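Local coordinates for protein pentalenene synthase (Streptomyces chartreusis NRRL 3882, PDB 6Q4S) that acts as an alpha-eudesmol synthase, a terpene synthase that probably cyclises farnesyl diphosphate to 7-epi-alpha-eudesmol with magnesium as cofactor, at residues L35-Y45 against S74-Q82; F149-L159 against A174-G182. All blocks are in the same frame, centred on the assembly; numbering follows the deposited sequence.

Interaction 1 (L35-Y45 against S74-Q82)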
loop_
_atom_site.group_PDB
_atom_site.type_symbol
_atom_site.label_atom_id
_atom_site.label_comp_id
_atom_site.label_asym_id
_atom_site.label_seq_id
_atom_site.Cartn_x
_atom_site.Cartn_y
_atom_site.Cartn_z
ATOM N N LEU A 35 18.989 -4.852 17.765
ATOM C CA LEU A 35 18.827 -3.469 17.269
ATOM C C LEU A 35 19.834 -2.522 17.853
ATOM O O LEU A 35 20.129 -1.507 17.248
ATOM C CB LEU A 35 17.414 -2.963 17.539
ATOM C CG LEU A 35 16.378 -3.825 16.816
ATOM C CD1 LEU A 35 14.986 -3.423 17.218
ATOM C CD2 LEU A 35 16.577 -3.688 15.297
ATOM N N VAL A 36 20.303 -2.802 19.065
ATOM C CA VAL A 36 21.455 -2.136 19.612
ATOM C C VAL A 36 22.528 -3.221 19.798
ATOM O O VAL A 36 22.212 -4.431 20.060
ATOM C CB VAL A 36 21.154 -1.385 20.921
ATOM C CG1 VAL A 36 19.999 -0.419 20.767
ATOM C CG2 VAL A 36 20.873 -2.340 22.050
ATOM N N ARG A 37 23.777 -2.772 19.704
ATOM C CA ARG A 37 24.961 -3.662 19.668
ATOM C C ARG A 37 26.038 -3.395 20.756
ATOM O O ARG A 37 26.951 -4.169 20.896
ATOM C CB ARG A 37 25.622 -3.554 18.277
ATOM C CG ARG A 37 24.714 -3.978 17.104
ATOM C CD ARG A 37 25.347 -3.808 15.718
ATOM N NE ARG A 37 25.747 -2.425 15.407
ATOM C CZ ARG A 37 24.943 -1.437 14.969
ATOM N NH1 ARG A 37 23.625 -1.619 14.771
ATOM N NH2 ARG A 37 25.469 -0.234 14.726
ATOM N N SER A 38 25.934 -2.287 21.477
ATOM C CA SER A 38 26.886 -1.916 22.511
ATOM C C SER A 38 26.153 -1.217 23.628
ATOM O O SER A 38 25.075 -0.639 23.439
ATOM C CB SER A 38 27.973 -0.997 21.951
ATOM O OG SER A 38 27.509 0.326 21.802
ATOM N N ARG A 39 26.767 -1.254 24.804
ATOM C CA ARG A 39 26.245 -0.581 25.965
ATOM C C ARG A 39 26.020 0.920 25.712
ATOM O O ARG A 39 24.962 1.446 26.066
ATOM C CB ARG A 39 27.182 -0.822 27.177
ATOM C CG ARG A 39 26.678 -0.266 28.509
ATOM C CD ARG A 39 25.287 -0.767 28.855
ATOM N NE ARG A 39 24.829 -0.272 30.152
ATOM C CZ ARG A 39 25.278 -0.696 31.346
ATOM N NH1 ARG A 39 26.200 -1.652 31.457
ATOM N NH2 ARG A 39 24.768 -0.198 32.449
ATOM N N ASP A 40 27.002 1.579 25.116
ATOM C CA ASP A 40 26.923 3.014 24.722
ATOM C C ASP A 40 25.784 3.298 23.730
ATOM O O ASP A 40 25.101 4.301 23.848
ATOM C CB ASP A 40 28.214 3.478 24.026
ATOM C CG ASP A 40 29.406 3.640 25.000
ATOM O OD1 ASP A 40 29.277 3.282 26.205
ATOM O OD2 ASP A 40 30.472 4.135 24.548
ATOM N N GLY A 41 25.620 2.441 22.732
ATOM C CA GLY A 41 24.518 2.603 21.790
ATOM C C GLY A 41 23.205 2.495 22.507
ATOM O O GLY A 41 22.285 3.299 22.274
ATOM N N PHE A 42 23.125 1.524 23.426
ATOM C CA PHE A 42 21.930 1.337 24.216
ATOM C C PHE A 42 21.614 2.546 25.058
ATOM O O PHE A 42 20.472 2.983 25.099
ATOM C CB PHE A 42 22.076 0.103 25.127
ATOM C CG PHE A 42 20.930 -0.119 26.037
ATOM C CD1 PHE A 42 19.703 -0.450 25.525
ATOM C CD2 PHE A 42 21.088 -0.061 27.415
ATOM C CE1 PHE A 42 18.631 -0.703 26.349
ATOM C CE2 PHE A 42 20.017 -0.307 28.250
ATOM C CZ PHE A 42 18.795 -0.653 27.727
ATOM N N GLU A 43 22.591 3.052 25.799
ATOM C CA GLU A 43 22.319 4.222 26.667
ATOM C C GLU A 43 21.914 5.499 25.845
ATOM O O GLU A 43 21.040 6.238 26.227
ATOM C CB GLU A 43 23.506 4.463 27.616
ATOM C CG GLU A 43 23.798 3.293 28.599
ATOM C CD GLU A 43 22.684 2.992 29.636
ATOM O OE1 GLU A 43 21.818 3.867 29.914
ATOM O OE2 GLU A 43 22.665 1.866 30.203
ATOM N N GLU A 44 22.524 5.691 24.693
ATOM C CA GLU A 44 22.080 6.680 23.688
ATOM C C GLU A 44 20.608 6.447 23.302
ATOM O O GLU A 44 19.801 7.357 23.415
ATOM C CB GLU A 44 23.026 6.591 22.476
ATOM C CG GLU A 44 22.633 7.355 21.220
ATOM C CD GLU A 44 22.770 8.874 21.331
ATOM O OE1 GLU A 44 23.051 9.399 22.445
ATOM O OE2 GLU A 44 22.592 9.548 20.274
ATOM N N TYR A 45 20.247 5.206 22.934
ATOM C CA TYR A 45 18.844 4.860 22.664
ATOM C C TYR A 45 17.936 5.197 23.859
ATOM O O TYR A 45 16.908 5.871 23.732
ATOM C CB TYR A 45 18.671 3.372 22.205
ATOM C CG TYR A 45 17.210 3.039 22.120
ATOM C CD1 TYR A 45 16.441 3.590 21.111
ATOM C CD2 TYR A 45 16.552 2.313 23.133
ATOM C CE1 TYR A 45 15.082 3.402 21.066
ATOM C CE2 TYR A 45 15.199 2.110 23.086
ATOM C CZ TYR A 45 14.451 2.650 22.041
ATOM O OH TYR A 45 13.089 2.507 22.002
ATOM N N SER A 74 10.538 1.964 18.290
ATOM C CA SER A 74 11.944 1.934 18.225
ATOM C C SER A 74 12.492 1.717 16.792
ATOM O O SER A 74 13.620 2.157 16.531
ATOM C CB SER A 74 12.565 0.880 19.181
ATOM O OG SER A 74 12.344 -0.446 18.754
ATOM N N LEU A 75 11.729 1.010 15.934
ATOM C CA LEU A 75 12.201 0.581 14.598
ATOM C C LEU A 75 12.500 1.776 13.755
ATOM O O LEU A 75 13.584 1.884 13.214
ATOM C CB LEU A 75 11.193 -0.331 13.845
ATOM C CG LEU A 75 11.074 -1.647 14.557
ATOM C CD1 LEU A 75 10.086 -2.587 13.919
ATOM C CD2 LEU A 75 12.425 -2.289 14.713
ATOM N N ALA A 76 11.549 2.674 13.684
ATOM C CA ALA A 76 11.711 3.867 12.922
ATOM C C ALA A 76 12.882 4.722 13.403
ATOM O O ALA A 76 13.632 5.228 12.601
ATOM C CB ALA A 76 10.440 4.664 12.985
ATOM N N PHE A 77 12.997 4.945 14.701
ATOM C CA PHE A 77 14.035 5.801 15.237
ATOM C C PHE A 77 15.422 5.177 15.206
ATOM O O PHE A 77 16.415 5.878 15.130
ATOM C CB PHE A 77 13.721 6.206 16.674
ATOM C CG PHE A 77 12.638 7.244 16.794
ATOM C CD1 PHE A 77 11.267 6.895 16.686
ATOM C CD2 PHE A 77 12.971 8.579 17.048
ATOM C CE1 PHE A 77 10.272 7.863 16.795
ATOM C CE2 PHE A 77 11.963 9.560 17.164
ATOM C CZ PHE A 77 10.615 9.196 17.054
ATOM N N LEU A 78 15.495 3.861 15.303
ATOM C CA LEU A 78 16.770 3.192 15.205
ATOM C C LEU A 78 17.184 3.015 13.760
ATOM O O LEU A 78 18.345 2.783 13.496
ATOM C CB LEU A 78 16.744 1.848 15.881
ATOM C CG LEU A 78 16.903 2.000 17.409
ATOM C CD1 LEU A 78 16.590 0.716 18.136
ATOM C CD2 LEU A 78 18.289 2.551 17.762
ATOM N N PHE A 79 16.232 3.081 12.854
ATOM C CA PHE A 79 16.475 2.764 11.443
ATOM C C PHE A 79 17.770 3.389 10.874
ATOM O O PHE A 79 18.711 2.590 10.614
ATOM C CB PHE A 79 15.211 3.016 10.624
ATOM C CG PHE A 79 15.352 2.765 9.155
ATOM C CD1 PHE A 79 16.167 1.813 8.666
ATOM C CD2 PHE A 79 14.563 3.465 8.282
ATOM C CE1 PHE A 79 16.261 1.599 7.297
ATOM C CE2 PHE A 79 14.654 3.259 6.912
ATOM C CZ PHE A 79 15.534 2.329 6.428
ATOM N N ASP A 80 17.911 4.725 10.744
ATOM C CA ASP A 80 19.294 5.314 10.335
ATOM C C ASP A 80 20.542 4.658 10.972
ATOM O O ASP A 80 21.528 4.319 10.293
ATOM C CB ASP A 80 19.432 6.841 10.524
ATOM C CG ASP A 80 18.386 7.423 11.440
ATOM O OD1 ASP A 80 18.406 7.083 12.657
ATOM O OD2 ASP A 80 17.526 8.184 10.913
ATOM N N ASP A 81 20.445 4.421 12.272
ATOM C CA ASP A 81 21.573 3.929 13.084
ATOM C C ASP A 81 21.903 2.424 12.865
ATOM O O ASP A 81 22.820 1.903 13.473
ATOM C CB ASP A 81 21.353 4.292 14.589
ATOM C CG ASP A 81 21.018 5.813 14.804
ATOM O OD1 ASP A 81 21.088 6.600 13.835
ATOM O OD2 ASP A 81 20.666 6.224 15.923
ATOM N N GLN A 82 21.207 1.733 11.971
ATOM C CA GLN A 82 21.529 0.330 11.694
ATOM C C GLN A 82 22.707 0.155 10.723
ATOM O O GLN A 82 23.219 -0.960 10.597
ATOM C CB GLN A 82 20.280 -0.390 11.162
ATOM C CG GLN A 82 19.136 -0.438 12.170
ATOM C CD GLN A 82 19.496 -1.284 13.400
ATOM O OE1 GLN A 82 19.601 -2.477 13.295
ATOM N NE2 GLN A 82 19.689 -0.655 14.537
#
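L78 pushes out between L35 and Y45, just ahead of the segment D80-D84, the probable DDXXD magnesium-binding motif of this all-helical class I terpene synthase fold. It is the central bump of the contact. Its CD1 lies 3.8 Å from L35 CB, and its CD2 lies 4.0 Å from Y45 CD1. The leucine fork thus fills the hollow between those two side chains, and it crosses the Y45 side chain at about a right angle. L35 answers as a second bump. Its CD1 meets L75 CD2 at 3.8 Å, while its CD2 lies beside Q82 OE1. W29 of helix 19-32 also packs on L35. Y45 has CG anti to the backbone N (chi1 173°), which carries its ring over toward S74. There Y45 OH packs 3.3 Å from S74 CB. The two hydroxyls have other partners: Y45 OH is hydrogen-bonded to H26 NE2, and S74 OG to N71 O. Q82 bends at chi2 (-65°), and its amide folds back to the loop at L35. With an alanine at Q82, L35 O would probably lose its amide donor, and a gap would open beside L35 CD2. R37 brings the edge of its guanidinium loosely to D81 O. The bond from Q82 NE2 is 2.9 Å long, fairly straight (N-H...O 157°), almost in the Q82 amide plane, and falls on an in-plane lone pair of L35 O.

Interaction 2 (F149-L159 against A174-G182); sequences FLVAHCEEVDL and AEFRRRTVG
R179 grips E155 end-on with two nitrogens, and this salt bridge ties helix 170-180 to helix 136-161. NH1 donates to E155 OE1 at 2.9 Å. The bond from NH2 to E155 OE2 is 3.1 Å and nearly straight (171°). It reaches the oxygen from above the carboxylate plane, whereas NH1 comes from the syn side, also tilted out of it. The R179 chain bends at chi3 (54°), and one guanidinium face rests on A152 CB. P108 of the second subunit packs on R179 as well. Next to the bridge, F176 is a knob in the hole formed by A152, E155, E156 and L159. Its ring edge faces E156 N, which is already bonded to A152 O within its own helix. E156 OE1 accepts from a water at 2.7 Å. The same water lies 3.1 Å from H153 ND1 and donates weakly to T180 O. The ring edge of F149 also reaches that carbonyl, with CE1 3.4 Å from T180 O. Further along, F149 CD1 packs 3.5 Å from G182 CA, where a side chain would clash. T180 OG1 accepts from R177 NH1 at 3.3 Å, near the guanidinium plane, and donates weakly to R177 O. R177 NE has its own partner, a salt bridge to D224. R177 probably binds substrate. The two helix segments approach to 8.7 Å between axes, with N-to-C directions 124° apart. R177, with T180 three places on before the helix break, is consistent with the diphosphate sensor and linker positions of the bacterial class I effector triad, though the linker is commonly an aspartate.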
loop_
_atom_site.group_PDB
_atom_site.type_symbol
_atom_site.label_atom_id
_atom_site.label_comp_id
_atom_site.label_asym_id
_atom_site.label_seq_id
_atom_site.Cartn_x
_atom_site.Cartn_y
_atom_site.Cartn_z
ATOM N N PHE A 149 5.423 7.067 3.952
ATOM C CA PHE A 149 6.377 7.532 4.913
ATOM C C PHE A 149 7.784 7.076 4.572
ATOM O O PHE A 149 8.763 7.863 4.595
ATOM C CB PHE A 149 5.980 7.102 6.366
ATOM C CG PHE A 149 7.116 7.117 7.311
ATOM C CD1 PHE A 149 7.710 8.320 7.656
ATOM C CD2 PHE A 149 7.655 5.933 7.817
ATOM C CE1 PHE A 149 8.752 8.357 8.574
ATOM C CE2 PHE A 149 8.735 5.952 8.682
ATOM C CZ PHE A 149 9.282 7.207 9.063
ATOM N N LEU A 150 7.930 5.796 4.302
ATOM C CA LEU A 150 9.241 5.292 4.099
ATOM C C LEU A 150 9.882 5.750 2.765
ATOM O O LEU A 150 11.100 5.942 2.721
ATOM C CB LEU A 150 9.275 3.799 4.204
ATOM C CG LEU A 150 9.231 3.232 5.662
ATOM C CD1 LEU A 150 8.987 1.748 5.589
ATOM C CD2 LEU A 150 10.541 3.487 6.423
ATOM N N VAL A 151 9.058 5.888 1.724
ATOM C CA VAL A 151 9.519 6.439 0.468
ATOM C C VAL A 151 10.078 7.867 0.685
ATOM O O VAL A 151 11.185 8.191 0.237
ATOM C CB VAL A 151 8.413 6.458 -0.585
ATOM C CG1 VAL A 151 8.876 7.272 -1.829
ATOM C CG2 VAL A 151 8.039 5.008 -1.017
ATOM N N ALA A 152 9.299 8.683 1.379
ATOM C CA ALA A 152 9.660 10.024 1.703
ATOM C C ALA A 152 10.931 10.038 2.551
ATOM O O ALA A 152 11.801 10.902 2.332
ATOM C CB ALA A 152 8.536 10.702 2.397
ATOM N N HIS A 153 11.046 9.110 3.503
ATOM C CA HIS A 153 12.295 8.992 4.254
ATOM C C HIS A 153 13.489 8.740 3.334
ATOM O O HIS A 153 14.546 9.326 3.540
ATOM C CB HIS A 153 12.278 7.869 5.282
ATOM C CG HIS A 153 13.562 7.740 6.061
ATOM N ND1 HIS A 153 14.019 8.724 6.912
ATOM C CD2 HIS A 153 14.505 6.767 6.085
ATOM C CE1 HIS A 153 15.164 8.361 7.449
ATOM N NE2 HIS A 153 15.463 7.158 7.004
ATOM N N CYS A 154 13.357 7.824 2.375
ATOM C CA CYS A 154 14.426 7.600 1.366
ATOM C C CYS A 154 14.736 8.863 0.566
ATOM O O CYS A 154 15.913 9.119 0.270
ATOM C CB CYS A 154 14.065 6.443 0.410
ATOM S SG CYS A 154 14.016 4.866 1.270
ATOM N N GLU A 155 13.723 9.624 0.168
ATOM C CA GLU A 155 13.976 10.913 -0.513
ATOM C C GLU A 155 14.809 11.902 0.365
ATOM O O GLU A 155 15.660 12.661 -0.142
ATOM C CB GLU A 155 12.706 11.597 -0.981
ATOM C CG GLU A 155 12.009 10.806 -2.095
ATOM C CD GLU A 155 10.700 11.396 -2.462
ATOM O OE1 GLU A 155 10.428 12.553 -2.119
ATOM O OE2 GLU A 155 9.933 10.706 -3.154
ATOM N N GLU A 156 14.557 11.904 1.668
ATOM C CA GLU A 156 15.307 12.766 2.612
ATOM C C GLU A 156 16.763 12.349 2.730
ATOM O O GLU A 156 17.666 13.188 2.650
ATOM C CB GLU A 156 14.632 12.693 3.985
ATOM C CG GLU A 156 15.145 13.550 5.120
ATOM C CD GLU A 156 14.178 13.436 6.325
ATOM O OE1 GLU A 156 13.972 12.310 6.886
ATOM O OE2 GLU A 156 13.518 14.425 6.599
ATOM N N VAL A 157 16.979 11.060 2.870
ATOM C CA VAL A 157 18.286 10.462 2.867
ATOM C C VAL A 157 19.100 10.758 1.589
ATOM O O VAL A 157 20.380 11.004 1.671
ATOM C CB VAL A 157 18.195 8.949 3.091
ATOM C CG1 VAL A 157 19.510 8.267 2.794
ATOM C CG2 VAL A 157 17.753 8.611 4.553
ATOM N N ASP A 158 18.430 10.668 0.420
ATOM C CA ASP A 158 19.125 10.946 -0.852
ATOM C C ASP A 158 19.436 12.441 -0.956
ATOM O O ASP A 158 20.493 12.792 -1.450
ATOM C CB ASP A 158 18.335 10.481 -2.101
ATOM C CG ASP A 158 18.293 8.964 -2.265
ATOM O OD1 ASP A 158 19.304 8.257 -1.986
ATOM O OD2 ASP A 158 17.215 8.458 -2.708
ATOM N N LEU A 159 18.518 13.297 -0.524
ATOM C CA LEU A 159 18.708 14.756 -0.524
ATOM C C LEU A 159 19.959 15.154 0.218
ATOM O O LEU A 159 20.678 16.061 -0.218
ATOM C CB LEU A 159 17.576 15.537 0.099
ATOM C CG LEU A 159 16.475 16.185 -0.741
ATOM C CD1 LEU A 159 15.527 16.934 0.185
ATOM C CD2 LEU A 159 17.036 17.166 -1.752
ATOM N N ALA A 174 7.158 22.482 3.118
ATOM C CA ALA A 174 5.955 22.202 3.867
ATOM C C ALA A 174 5.294 20.940 3.331
ATOM O O ALA A 174 4.915 20.056 4.103
ATOM C CB ALA A 174 4.979 23.340 3.766
ATOM N N GLU A 175 5.180 20.841 2.000
ATOM C CA GLU A 175 4.630 19.617 1.355
ATOM C C GLU A 175 5.430 18.388 1.709
ATOM O O GLU A 175 4.856 17.377 2.069
ATOM C CB GLU A 175 4.613 19.722 -0.177
ATOM C CG GLU A 175 3.823 18.611 -0.868
ATOM C CD GLU A 175 3.636 18.832 -2.380
ATOM O OE1 GLU A 175 4.016 17.901 -3.140
ATOM O OE2 GLU A 175 3.123 19.919 -2.790
ATOM N N PHE A 176 6.745 18.478 1.564
ATOM C CA PHE A 176 7.641 17.371 1.885
ATOM C C PHE A 176 7.594 16.906 3.400
ATOM O O PHE A 176 7.669 15.673 3.716
ATOM C CB PHE A 176 9.051 17.756 1.554
ATOM C CG PHE A 176 10.037 16.640 1.604
ATOM C CD1 PHE A 176 9.898 15.527 0.818
ATOM C CD2 PHE A 176 11.157 16.712 2.415
ATOM C CE1 PHE A 176 10.846 14.494 0.856
ATOM C CE2 PHE A 176 12.115 15.706 2.435
ATOM C CZ PHE A 176 11.954 14.578 1.670
ATOM N N ARG A 177 7.446 17.871 4.279
ATOM C CA ARG A 177 7.567 17.616 5.724
ATOM C C ARG A 177 6.300 16.880 6.166
ATOM O O ARG A 177 6.382 16.069 7.085
ATOM C CB ARG A 177 7.702 18.878 6.531
ATOM C CG ARG A 177 7.841 18.685 8.043
ATOM C CD ARG A 177 9.110 17.942 8.297
ATOM N NE ARG A 177 9.366 17.865 9.696
ATOM C CZ ARG A 177 9.575 16.743 10.362
ATOM N NH1 ARG A 177 9.528 15.531 9.755
ATOM N NH2 ARG A 177 9.766 16.845 11.669
ATOM N N ARG A 178 5.181 17.197 5.529
ATOM C CA ARG A 178 3.944 16.424 5.719
ATOM C C ARG A 178 4.139 14.938 5.438
ATOM O O ARG A 178 3.561 14.074 6.122
ATOM C CB ARG A 178 2.822 16.972 4.876
ATOM C CG ARG A 178 1.473 16.274 5.127
ATOM C CD ARG A 178 0.402 16.759 4.181
ATOM N NE ARG A 178 0.019 18.165 4.480
ATOM C CZ ARG A 178 -0.802 18.904 3.726
ATOM N NH1 ARG A 178 -1.328 18.412 2.622
ATOM N NH2 ARG A 178 -1.126 20.139 4.085
ATOM N N ARG A 179 4.968 14.648 4.456
ATOM C CA ARG A 179 5.251 13.268 4.099
ATOM C C ARG A 179 6.246 12.598 5.059
ATOM O O ARG A 179 6.048 11.471 5.441
ATOM C CB ARG A 179 5.743 13.159 2.669
ATOM C CG ARG A 179 4.805 13.807 1.602
ATOM C CD ARG A 179 5.493 13.906 0.241
ATOM N NE ARG A 179 6.023 12.629 -0.239
ATOM C CZ ARG A 179 7.107 12.480 -0.979
ATOM N NH1 ARG A 179 7.852 13.535 -1.329
ATOM N NH2 ARG A 179 7.545 11.269 -1.293
ATOM N N THR A 180 7.337 13.272 5.390
ATOM C CA THR A 180 8.421 12.685 6.151
ATOM C C THR A 180 8.050 12.519 7.638
ATOM O O THR A 180 8.701 11.753 8.344
ATOM C CB THR A 180 9.747 13.522 6.071
ATOM O OG1 THR A 180 9.532 14.839 6.572
ATOM C CG2 THR A 180 10.255 13.626 4.599
ATOM N N VAL A 181 7.086 13.279 8.123
ATOM C CA VAL A 181 6.813 13.232 9.572
ATOM C C VAL A 181 6.118 11.907 9.991
ATOM O O VAL A 181 6.259 11.506 11.122
ATOM C CB VAL A 181 6.021 14.441 10.044
ATOM C CG1 VAL A 181 4.590 14.394 9.599
ATOM C CG2 VAL A 181 6.062 14.588 11.560
ATOM N N GLY A 182 5.415 11.241 9.078
ATOM C CA GLY A 182 5.008 9.832 9.343
ATOM C C GLY A 182 3.834 9.691 10.341
ATOM O O GLY A 182 3.712 8.689 11.107
HETATM O O HOH W 1 11.865 10.865 7.631
#

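In the fold
Interaction 1 closes before interaction 2 opens along the chain, and their centres are about 21 Å apart. They share no helix. Interaction 1 joins helices 39-47 and 63-79, its centre about 18 Å from the chain centre; interaction 2 joins helices 136-161 and 170-180, its centre about 12 Å from it. They still touch: F79 CE2 packs 3.6 Å from H153 CD2, and D80 OD2 lies 4.2 Å from H153 CE1. Side chains of helix 90-103 touch F79 and L150. Through the first touch the helix leading into the probable magnesium-binding motif at D80-D84 lies beside helix 136-161, which packs on the helix carrying R177, the probable substrate binder. This is consistent with one shared active site.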